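Local coordinates for protein listeriolysin O (Listeria monocytogenes, PDB 4CDB) that binds cholesterol-containing host membranes and perforates them by assembling into an oligomeric pore, causing cell lysis, at residues K413-N418 and S428-P433; A443-G448 and W453-I458; S472-T477 and K481-V486. All blocks are in the same frame, centred on the assembly; numbering follows the deposited sequence.

Interaction 1 (K413-N418 and S428-P433); sequences KNWSEN and SSIYLP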
loop_
_atom_site.group_PDB
_atom_site.type_symbol
_atom_site.label_atom_id
_atom_site.label_comp_id
_atom_site.label_asym_id
_atom_site.label_seq_id
_atom_site.Cartn_x
_atom_site.Cartn_y
_atom_site.Cartn_z
ATOM N N LYS A 413 -39.942 -0.972 15.901
ATOM C CA LYS A 413 -40.945 -0.690 14.880
ATOM C C LYS A 413 -42.001 -1.787 14.787
ATOM O O LYS A 413 -41.701 -2.970 14.940
ATOM C CB LYS A 413 -40.276 -0.473 13.519
ATOM C CG LYS A 413 -39.410 0.776 13.456
ATOM C CD LYS A 413 -40.256 2.036 13.572
ATOM C CE LYS A 413 -39.521 3.138 14.322
ATOM N NZ LYS A 413 -38.218 3.491 13.695
ATOM N N ASN A 414 -43.241 -1.377 14.542
ATOM C CA ASN A 414 -44.340 -2.315 14.366
ATOM C C ASN A 414 -45.015 -2.143 13.013
ATOM O O ASN A 414 -45.182 -1.023 12.530
ATOM C CB ASN A 414 -45.373 -2.155 15.482
ATOM C CG ASN A 414 -44.935 -2.803 16.779
ATOM O OD1 ASN A 414 -44.520 -3.961 16.798
ATOM N ND2 ASN A 414 -45.019 -2.054 17.872
ATOM N N TRP A 415 -45.394 -3.261 12.405
ATOM C CA TRP A 415 -46.154 -3.232 11.164
ATOM C C TRP A 415 -47.509 -2.585 11.422
ATOM O O TRP A 415 -48.139 -2.836 12.451
ATOM C CB TRP A 415 -46.342 -4.646 10.618
ATOM C CG TRP A 415 -46.931 -4.689 9.241
ATOM C CD1 TRP A 415 -46.900 -3.698 8.302
ATOM C CD2 TRP A 415 -47.650 -5.778 8.651
ATOM N NE1 TRP A 415 -47.551 -4.106 7.162
ATOM C CE2 TRP A 415 -48.020 -5.379 7.350
ATOM C CE3 TRP A 415 -48.012 -7.053 9.094
ATOM C CZ2 TRP A 415 -48.737 -6.211 6.490
ATOM C CZ3 TRP A 415 -48.724 -7.877 8.240
ATOM C CH2 TRP A 415 -49.079 -7.453 6.953
ATOM N N SER A 416 -47.951 -1.751 10.488
ATOM C CA SER A 416 -49.208 -1.029 10.631
ATOM C C SER A 416 -50.416 -1.962 10.667
ATOM O O SER A 416 -51.461 -1.610 11.211
ATOM C CB SER A 416 -49.365 -0.025 9.491
ATOM O OG SER A 416 -49.415 -0.696 8.247
ATOM N N GLU A 417 -50.273 -3.149 10.083
ATOM C CA GLU A 417 -51.382 -4.095 10.001
ATOM C C GLU A 417 -51.409 -5.074 11.172
ATOM O O GLU A 417 -52.177 -6.036 11.169
ATOM C CB GLU A 417 -51.341 -4.865 8.677
ATOM C CG GLU A 417 -51.380 -3.983 7.435
ATOM C CD GLU A 417 -52.690 -3.227 7.280
ATOM O OE1 GLU A 417 -53.716 -3.674 7.837
ATOM O OE2 GLU A 417 -52.694 -2.187 6.589
ATOM N N ASN A 418 -50.568 -4.826 12.172
ATOM C CA ASN A 418 -50.524 -5.680 13.355
ATOM C C ASN A 418 -51.870 -5.766 14.074
ATOM O O ASN A 418 -52.574 -4.764 14.211
ATOM C CB ASN A 418 -49.443 -5.202 14.329
ATOM C CG ASN A 418 -48.062 -5.730 13.980
ATOM O OD1 ASN A 418 -47.877 -6.413 12.972
ATOM N ND2 ASN A 418 -47.082 -5.411 14.817
ATOM N N SER A 428 -49.540 -8.623 1.094
ATOM C CA SER A 428 -48.935 -7.338 1.419
ATOM C C SER A 428 -47.425 -7.489 1.568
ATOM O O SER A 428 -46.931 -8.577 1.866
ATOM C CB SER A 428 -49.537 -6.765 2.705
ATOM O OG SER A 428 -49.059 -5.456 2.954
ATOM N N SER A 429 -46.697 -6.398 1.357
ATOM C CA SER A 429 -45.243 -6.415 1.490
ATOM C C SER A 429 -44.761 -5.350 2.467
ATOM O O SER A 429 -45.119 -4.177 2.350
ATOM C CB SER A 429 -44.567 -6.218 0.130
ATOM O OG SER A 429 -44.714 -7.364 -0.692
ATOM N N ILE A 430 -43.949 -5.767 3.431
ATOM C CA ILE A 430 -43.348 -4.838 4.378
ATOM C C ILE A 430 -41.957 -4.436 3.894
ATOM O O ILE A 430 -41.104 -5.292 3.663
ATOM C CB ILE A 430 -43.225 -5.465 5.774
ATOM C CG1 ILE A 430 -44.568 -6.049 6.213
ATOM C CG2 ILE A 430 -42.722 -4.438 6.775
ATOM C CD1 ILE A 430 -44.506 -6.777 7.533
ATOM N N TYR A 431 -41.730 -3.135 3.746
ATOM C CA TYR A 431 -40.455 -2.639 3.237
ATOM C C TYR A 431 -39.503 -2.287 4.374
ATOM O O TYR A 431 -39.705 -1.303 5.086
ATOM C CB TYR A 431 -40.673 -1.438 2.311
ATOM C CG TYR A 431 -41.342 -1.795 1.001
ATOM C CD1 TYR A 431 -42.718 -1.975 0.926
ATOM C CD2 TYR A 431 -40.598 -1.955 -0.160
ATOM C CE1 TYR A 431 -43.333 -2.304 -0.269
ATOM C CE2 TYR A 431 -41.204 -2.284 -1.361
ATOM C CZ TYR A 431 -42.571 -2.457 -1.410
ATOM O OH TYR A 431 -43.171 -2.783 -2.604
ATOM N N LEU A 432 -38.465 -3.102 4.536
ATOM C CA LEU A 432 -37.494 -2.909 5.606
ATOM C C LEU A 432 -36.244 -2.192 5.107
ATOM O O LEU A 432 -35.650 -2.592 4.103
ATOM C CB LEU A 432 -37.106 -4.254 6.227
ATOM C CG LEU A 432 -38.246 -5.096 6.802
ATOM C CD1 LEU A 432 -37.711 -6.391 7.389
ATOM C CD2 LEU A 432 -39.017 -4.311 7.846
ATOM N N PRO A 433 -35.841 -1.124 5.812
ATOM C CA PRO A 433 -34.602 -0.407 5.496
ATOM C C PRO A 433 -33.381 -1.244 5.864
ATOM O O PRO A 433 -33.523 -2.247 6.566
ATOM C CB PRO A 433 -34.683 0.836 6.386
ATOM C CG PRO A 433 -35.536 0.418 7.536
ATOM C CD PRO A 433 -36.547 -0.534 6.962
#
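Ile430 lays its CD1 methyl over one face of the Trp415 indole. The methyl lies 3.6 Å from the centroid of the five-membered ring and 16° off the ring normal, a clear CH-pi contact. Its closest ring atom is Trp415 CD2, at 3.5 Å from Ile430 CD1. Ile430 CG1 follows along the same face, 3.7 Å from Trp415 NE1. Ser428 OG comes instead to the edge of the indole, near the ring plane, 3.6 Å from Trp415 CZ2. The contact is small, with 169 Å² buried in all.

Torsions place the groups. Trp415 CG is anti to the backbone N (chi1 -171°), which turns the indole toward strand 426-432. Ile430 meets it with an extended end (chi2 176°), which carries CD1 out over the ring. The opposite face of the indole is taken by Glu417 from its own segment, with CB 3.5 Å above the plane. The ring is thus held between Ile430 and Glu417.

Behind the tryptophan, the chain makes a type I turn from Trp415 to Asn418, closed by Asn418 N to Trp415 O at 3.2 Å. Asn418 OD1 accepts from Ile395 N, and the Trp415 backbone also bonds to Ile395, so the turn is tied to strand 391-402. Glu417 has a salt bridge to Lys422. On the other side, Ser428 and Ile430 pair through their backbones with Ile383 and Ile381 of strand 362-385. Trp415 also touches the Ile383 side chain.

Trp415 leads out of strand 408-414 of one sheet, and its side chain packs on strand 426-432 of the other. Such packing between sheets is typical of a beta sandwich, here the membrane-binding domain of a cholesterol-dependent cytolysin.

Interaction 2 (A443-G448 and W453-I458); sequences AKECTG and WWRTVI. With TAM (tris(hydroxyethyl)aminomethane), chain U; ACT (acetate ion), chain B.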
loop_
_atom_site.group_PDB
_atom_site.type_symbol
_atom_site.label_atom_id
_atom_site.label_comp_id
_atom_site.label_asym_id
_atom_site.label_seq_id
_atom_site.Cartn_x
_atom_site.Cartn_y
_atom_site.Cartn_z
ATOM N N ALA A 443 -48.006 -15.080 13.702
ATOM C CA ALA A 443 -49.313 -15.189 13.062
ATOM C C ALA A 443 -50.194 -16.182 13.803
ATOM O O ALA A 443 -49.733 -17.254 14.200
ATOM C CB ALA A 443 -49.162 -15.597 11.604
ATOM N N LYS A 444 -51.459 -15.815 13.989
ATOM C CA LYS A 444 -52.435 -16.697 14.619
ATOM C C LYS A 444 -53.727 -16.755 13.808
ATOM O O LYS A 444 -54.015 -15.855 13.014
ATOM C CB LYS A 444 -52.733 -16.252 16.052
ATOM C CG LYS A 444 -53.338 -14.859 16.166
ATOM C CD LYS A 444 -53.574 -14.476 17.622
ATOM C CE LYS A 444 -54.200 -13.093 17.728
ATOM N NZ LYS A 444 -54.424 -12.677 19.142
ATOM N N GLU A 445 -54.504 -17.813 14.010
ATOM C CA GLU A 445 -55.750 -17.981 13.274
ATOM C C GLU A 445 -56.905 -18.326 14.205
ATOM O O GLU A 445 -56.732 -19.066 15.175
ATOM C CB GLU A 445 -55.595 -19.046 12.185
ATOM C CG GLU A 445 -55.146 -20.412 12.690
ATOM C CD GLU A 445 -56.286 -21.410 12.813
ATOM O OE1 GLU A 445 -57.460 -21.021 12.631
ATOM O OE2 GLU A 445 -55.999 -22.591 13.094
ATOM N N CYS A 446 -58.081 -17.781 13.910
ATOM C CA CYS A 446 -59.265 -18.032 14.725
ATOM C C CYS A 446 -59.893 -19.394 14.419
ATOM O O CYS A 446 -60.416 -19.615 13.328
ATOM C CB CYS A 446 -60.295 -16.916 14.530
ATOM S SG CYS A 446 -61.761 -17.066 15.579
ATOM N N THR A 447 -59.843 -20.301 15.391
ATOM C CA THR A 447 -60.394 -21.642 15.213
ATOM C C THR A 447 -61.887 -21.685 15.516
ATOM O O THR A 447 -62.618 -22.498 14.952
ATOM C CB THR A 447 -59.688 -22.674 16.112
ATOM O OG1 THR A 447 -60.038 -22.437 17.482
ATOM C CG2 THR A 447 -58.184 -22.590 15.944
ATOM N N GLY A 448 -62.331 -20.813 16.415
ATOM C CA GLY A 448 -63.731 -20.751 16.789
ATOM C C GLY A 448 -64.100 -21.691 17.922
ATOM O O GLY A 448 -65.256 -21.739 18.348
ATOM N N TRP A 453 -59.663 -20.439 21.141
ATOM C CA TRP A 453 -60.225 -19.505 20.171
ATOM C C TRP A 453 -59.199 -19.107 19.111
ATOM O O TRP A 453 -59.475 -19.162 17.912
ATOM C CB TRP A 453 -60.782 -18.264 20.872
ATOM C CG TRP A 453 -61.707 -17.469 20.002
ATOM C CD1 TRP A 453 -61.417 -16.318 19.327
ATOM C CD2 TRP A 453 -63.074 -17.777 19.703
ATOM N NE1 TRP A 453 -62.523 -15.888 18.631
ATOM C CE2 TRP A 453 -63.553 -16.767 18.845
ATOM C CE3 TRP A 453 -63.940 -18.808 20.081
ATOM C CZ2 TRP A 453 -64.861 -16.759 18.359
ATOM C CZ3 TRP A 453 -65.238 -18.799 19.598
ATOM C CH2 TRP A 453 -65.685 -17.781 18.746
ATOM N N TRP A 454 -58.018 -18.700 19.562
ATOM C CA TRP A 454 -56.914 -18.396 18.659
ATOM C C TRP A 454 -55.859 -19.491 18.719
ATOM O O TRP A 454 -55.533 -19.984 19.800
ATOM C CB TRP A 454 -56.269 -17.054 19.016
ATOM C CG TRP A 454 -57.137 -15.874 18.733
ATOM C CD1 TRP A 454 -57.859 -15.149 19.637
ATOM C CD2 TRP A 454 -57.376 -15.273 17.455
ATOM N NE1 TRP A 454 -58.534 -14.135 18.998
ATOM C CE2 TRP A 454 -58.254 -14.189 17.658
ATOM C CE3 TRP A 454 -56.934 -15.548 16.157
ATOM C CZ2 TRP A 454 -58.697 -13.381 16.610
ATOM C CZ3 TRP A 454 -57.374 -14.745 15.120
ATOM C CH2 TRP A 454 -58.246 -13.675 15.352
ATOM N N ARG A 455 -55.325 -19.866 17.561
ATOM C CA ARG A 455 -54.233 -20.831 17.503
ATOM C C ARG A 455 -53.020 -20.221 16.816
ATOM O O ARG A 455 -53.128 -19.684 15.711
ATOM C CB ARG A 455 -54.663 -22.099 16.765
ATOM C CG ARG A 455 -53.548 -23.125 16.612
ATOM C CD ARG A 455 -54.030 -24.353 15.860
ATOM N NE ARG A 455 -55.230 -24.921 16.466
ATOM C CZ ARG A 455 -55.849 -26.011 16.022
ATOM N NH1 ARG A 455 -55.379 -26.660 14.965
ATOM N NH2 ARG A 455 -56.937 -26.453 16.638
ATOM N N THR A 456 -51.868 -20.301 17.475
ATOM C CA THR A 456 -50.632 -19.779 16.908
ATOM C C THR A 456 -50.202 -20.612 15.704
ATOM O O THR A 456 -50.144 -21.840 15.780
ATOM C CB THR A 456 -49.495 -19.760 17.951
ATOM O OG1 THR A 456 -49.851 -18.890 19.033
ATOM C CG2 THR A 456 -48.197 -19.270 17.324
ATOM N N VAL A 457 -49.916 -19.942 14.592
ATOM C CA VAL A 457 -49.438 -20.616 13.393
ATOM C C VAL A 457 -47.931 -20.432 13.244
ATOM O O VAL A 457 -47.209 -21.378 12.932
ATOM C CB VAL A 457 -50.137 -20.085 12.126
ATOM C CG1 VAL A 457 -49.690 -20.870 10.900
ATOM C CG2 VAL A 457 -51.639 -20.168 12.285
ATOM N N ILE A 458 -47.465 -19.202 13.462
ATOM C CA ILE A 458 -46.045 -18.869 13.360
ATOM C C ILE A 458 -45.593 -18.013 14.540
ATOM O O ILE A 458 -46.292 -17.087 14.946
ATOM C CB ILE A 458 -45.739 -18.068 12.073
ATOM C CG1 ILE A 458 -46.334 -18.750 10.843
ATOM C CG2 ILE A 458 -44.233 -17.871 11.892
ATOM C CD1 ILE A 458 -46.100 -17.981 9.569
HETATM C C TAM U . -43.726 -23.253 15.943
HETATM C C1 TAM U . -43.479 -23.663 17.392
HETATM C C2 TAM U . -43.399 -21.785 15.676
HETATM C C3 TAM U . -45.172 -23.597 15.598
HETATM C C4 TAM U . -42.815 -22.568 18.218
HETATM C C5 TAM U . -43.008 -21.565 14.218
HETATM C C6 TAM U . -46.104 -22.397 15.722
HETATM N N TAM U . -42.860 -24.066 15.089
HETATM O O4 TAM U . -43.675 -22.236 19.315
HETATM O O5 TAM U . -42.867 -20.162 13.970
HETATM O O6 TAM U . -46.273 -22.055 17.104
HETATM C C ACT B . -57.629 -11.248 20.067
HETATM O O ACT B . -56.556 -11.159 19.434
HETATM O OXT ACT B . -57.754 -12.006 21.053
HETATM C CH3 ACT B . -58.814 -10.457 19.600
#
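Lys444 enters with CG between its backbone N and carbonyl carbon (chi1 62°) and then runs fully extended, so its chain crosses one face of the Trp454 indole. Its NZ stands over the five-membered ring, 4.1 Å from the centroid, a cation-pi contact. The same Lys444 NZ donates to acetate O at 2.6 Å; the acetate probably comes from the crystallisation liquor. Cys446 CB covers the opposite face of Trp454, 4.0 Å from the centroid of the six-membered ring. Cys446 SG, anti to its backbone N (chi1 -176°), meets a second indole: it lies 3.8 Å from the centroid of the Trp453 five-membered ring, over a face shared with Gly448 CA.

Two backbone bonds join Glu445 and Arg455, and Thr447 N reaches Trp453 O at 2.8 Å. Val457 N and Ile458 N both donate to Ala443 O, the mark of a classic beta bulge. Glu445 and Arg455 run side by side without a salt bridge; Arg455 pairs with Glu452 instead.

The hairpin carries the conserved undecapeptide at the domain tip, seven of whose residues lie in these two segments. Strand 391-402 flanks it beside Lys444, while Val457 and Ile458 pack on strands 468-475 and 480-486.

Interaction 3 (S472-T477 and K481-V486); sequences SIWGTT and KYSNKV. With TAM (tris(hydroxyethyl)aminomethane), chain U.
Trp474 O is gripped by two donors. Lys481 N reaches it at 2.8 Å, and Tyr389 OH from outside the two segments also bonds to it. The reverse bond, Trp474 N to Lys481 O at 2.9 Å, completes a hydrogen-bonded antiparallel pair. Ser472 and Ser483 form the next such pair, with Ser472 N to Ser483 O at 3.0 Å.

The Trp474 indole leans across the neighbouring strand, its CG lodged between backbone N and carbonyl carbon (chi1 65°). Lys481 CB sits over one face, 3.6 Å from the centroid of the five-membered ring, as a CH-pi contact. Lys481 NZ then turns to Tyr479 O. Farther along the same face of the sheet, water 1 bonds to Ser472 OG at 3.0 Å; its contact with Ser483 OG, at 2.5 Å, is doubtfully short.

The segments are arms of the C-terminal beta hairpin, in the sandwich domain at the far end of the molecule. Thr477, at the end of the first arm, and Leu478, just after it, form the cholesterol-binding motif.

Ile473 and Tyr482 face the other way, toward strand 452-463. Ile473 CG2 approaches Tyr482 CB at 3.9 Å, the two side chains crossing at about a right angle. Tyr482 rests on Val457 and Ile458. It is one of the residues lining the TAM pocket, its OH 3.3 Å from TAM C5.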
loop_
_atom_site.group_PDB
_atom_site.type_symbol
_atom_site.label_atom_id
_atom_site.label_comp_id
_atom_site.label_asym_id
_atom_site.label_seq_id
_atom_site.Cartn_x
_atom_site.Cartn_y
_atom_site.Cartn_z
ATOM N N SER A 472 -45.923 -17.242 4.231
ATOM C CA SER A 472 -47.198 -17.707 3.695
ATOM C C SER A 472 -47.938 -18.575 4.701
ATOM O O SER A 472 -47.328 -19.383 5.400
ATOM C CB SER A 472 -46.982 -18.489 2.398
ATOM O OG SER A 472 -46.364 -17.678 1.413
ATOM N N ILE A 473 -49.252 -18.395 4.783
ATOM C CA ILE A 473 -50.089 -19.266 5.598
ATOM C C ILE A 473 -51.282 -19.759 4.788
ATOM O O ILE A 473 -51.835 -19.024 3.970
ATOM C CB ILE A 473 -50.588 -18.570 6.885
ATOM C CG1 ILE A 473 -51.374 -17.300 6.552
ATOM C CG2 ILE A 473 -49.422 -18.250 7.803
ATOM C CD1 ILE A 473 -52.028 -16.645 7.762
ATOM N N TRP A 474 -51.662 -21.012 5.014
ATOM C CA TRP A 474 -52.811 -21.598 4.334
ATOM C C TRP A 474 -53.394 -22.735 5.164
ATOM O O TRP A 474 -53.149 -22.817 6.370
ATOM C CB TRP A 474 -52.437 -22.073 2.926
ATOM C CG TRP A 474 -51.439 -23.198 2.876
ATOM C CD1 TRP A 474 -51.709 -24.524 2.693
ATOM C CD2 TRP A 474 -50.011 -23.094 2.994
ATOM N NE1 TRP A 474 -50.542 -25.251 2.695
ATOM C CE2 TRP A 474 -49.485 -24.398 2.878
ATOM C CE3 TRP A 474 -49.127 -22.027 3.189
ATOM C CZ2 TRP A 474 -48.115 -24.663 2.953
ATOM C CZ3 TRP A 474 -47.765 -22.293 3.262
ATOM C CH2 TRP A 474 -47.274 -23.600 3.145
ATOM N N GLY A 475 -54.167 -23.606 4.524
ATOM C CA GLY A 475 -54.800 -24.702 5.232
ATOM C C GLY A 475 -56.150 -24.319 5.805
ATOM O O GLY A 475 -56.787 -23.373 5.339
ATOM N N THR A 476 -56.586 -25.056 6.823
ATOM C CA THR A 476 -57.899 -24.850 7.416
ATOM C C THR A 476 -57.780 -24.490 8.891
ATOM O O THR A 476 -56.676 -24.405 9.429
ATOM C CB THR A 476 -58.776 -26.110 7.285
ATOM O OG1 THR A 476 -58.153 -27.200 7.975
ATOM C CG2 THR A 476 -58.965 -26.482 5.821
ATOM N N THR A 477 -58.924 -24.286 9.538
ATOM C CA THR A 477 -58.958 -23.921 10.950
ATOM C C THR A 477 -58.397 -25.026 11.835
ATOM O O THR A 477 -57.757 -24.753 12.851
ATOM C CB THR A 477 -60.388 -23.597 11.412
ATOM O OG1 THR A 477 -61.243 -24.714 11.137
ATOM C CG2 THR A 477 -60.918 -22.369 10.689
ATOM N N LYS A 481 -51.404 -24.400 7.824
ATOM C CA LYS A 481 -50.024 -24.605 7.398
ATOM C C LYS A 481 -49.329 -23.270 7.170
ATOM O O LYS A 481 -49.983 -22.239 7.004
ATOM C CB LYS A 481 -49.952 -25.447 6.124
ATOM C CG LYS A 481 -50.385 -26.891 6.291
ATOM C CD LYS A 481 -51.861 -27.053 5.985
ATOM C CE LYS A 481 -52.279 -28.510 6.041
ATOM N NZ LYS A 481 -53.727 -28.668 5.740
ATOM N N TYR A 482 -48.001 -23.296 7.162
ATOM C CA TYR A 482 -47.225 -22.087 6.938
ATOM C C TYR A 482 -45.866 -22.394 6.321
ATOM O O TYR A 482 -45.373 -23.521 6.397
ATOM C CB TYR A 482 -47.025 -21.323 8.248
ATOM C CG TYR A 482 -45.903 -21.866 9.107
ATOM C CD1 TYR A 482 -46.098 -22.980 9.911
ATOM C CD2 TYR A 482 -44.650 -21.265 9.111
ATOM C CE1 TYR A 482 -45.074 -23.481 10.696
ATOM C CE2 TYR A 482 -43.623 -21.757 9.889
ATOM C CZ TYR A 482 -43.839 -22.865 10.680
ATOM O OH TYR A 482 -42.818 -23.359 11.458
ATOM N N SER A 483 -45.265 -21.378 5.715
ATOM C CA SER A 483 -43.892 -21.475 5.242
ATOM C C SER A 483 -43.176 -20.147 5.453
ATOM O O SER A 483 -43.744 -19.079 5.215
ATOM C CB SER A 483 -43.849 -21.872 3.767
ATOM O OG SER A 483 -44.420 -20.866 2.952
ATOM N N ASN A 484 -41.933 -20.224 5.916
ATOM C CA ASN A 484 -41.081 -19.053 6.069
ATOM C C ASN A 484 -39.815 -19.258 5.249
ATOM O O ASN A 484 -38.836 -19.821 5.738
ATOM C CB ASN A 484 -40.741 -18.834 7.547
ATOM C CG ASN A 484 -39.826 -17.637 7.775
ATOM O OD1 ASN A 484 -39.563 -16.846 6.868
ATOM N ND2 ASN A 484 -39.344 -17.497 9.005
ATOM N N LYS A 485 -39.843 -18.803 3.999
ATOM C CA LYS A 485 -38.745 -19.052 3.072
ATOM C C LYS A 485 -38.044 -17.772 2.631
ATOM O O LYS A 485 -38.667 -16.713 2.529
ATOM C CB LYS A 485 -39.250 -19.829 1.857
ATOM C CG LYS A 485 -39.897 -21.152 2.220
ATOM C CD LYS A 485 -40.365 -21.907 0.991
ATOM C CE LYS A 485 -40.954 -23.255 1.377
ATOM N NZ LYS A 485 -41.401 -24.039 0.193
ATOM N N VAL A 486 -36.745 -17.884 2.365
ATOM C CA VAL A 486 -35.932 -16.726 2.013
ATOM C C VAL A 486 -35.545 -16.685 0.535
ATOM O O VAL A 486 -35.268 -17.717 -0.079
ATOM C CB VAL A 486 -34.649 -16.649 2.874
ATOM C CG1 VAL A 486 -35.000 -16.375 4.324
ATOM C CG2 VAL A 486 -33.844 -17.933 2.756
HETATM C C TAM U . -43.726 -23.253 15.943
HETATM C C1 TAM U . -43.479 -23.663 17.392
HETATM C C2 TAM U . -43.399 -21.785 15.676
HETATM C C3 TAM U . -45.172 -23.597 15.598
HETATM C C4 TAM U . -42.815 -22.568 18.218
HETATM C C5 TAM U . -43.008 -21.565 14.218
HETATM C C6 TAM U . -46.104 -22.397 15.722
HETATM N N TAM U . -42.860 -24.066 15.089
HETATM O O4 TAM U . -43.675 -22.236 19.315
HETATM O O5 TAM U . -42.867 -20.162 13.970
HETATM O O6 TAM U . -46.273 -22.055 17.104
HETATM O O HOH W 1 -43.631 -18.766 1.876
#

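From the N terminus, the three contacts follow in series; none nests in or crosses another. Interaction 1 closes the connection from strand 408-414 to strand 426-432 and bridges the two sheets of the sandwich. The chain then enters strand 436-449, and interaction 2 closes the hairpin with strand 452-463 in the four-stranded sheet. Interaction 3 closes the last hairpin, 468-475 with 480-486, in the other sheet. Centres of interactions 2 and 3 are about 12 Å apart and they touch, with Arg455 NH1 3.7 Å from Thr477 O. Both also border TAM. Interaction 1 stands apart from both, about 8 Å from interaction 2 between nearest atoms.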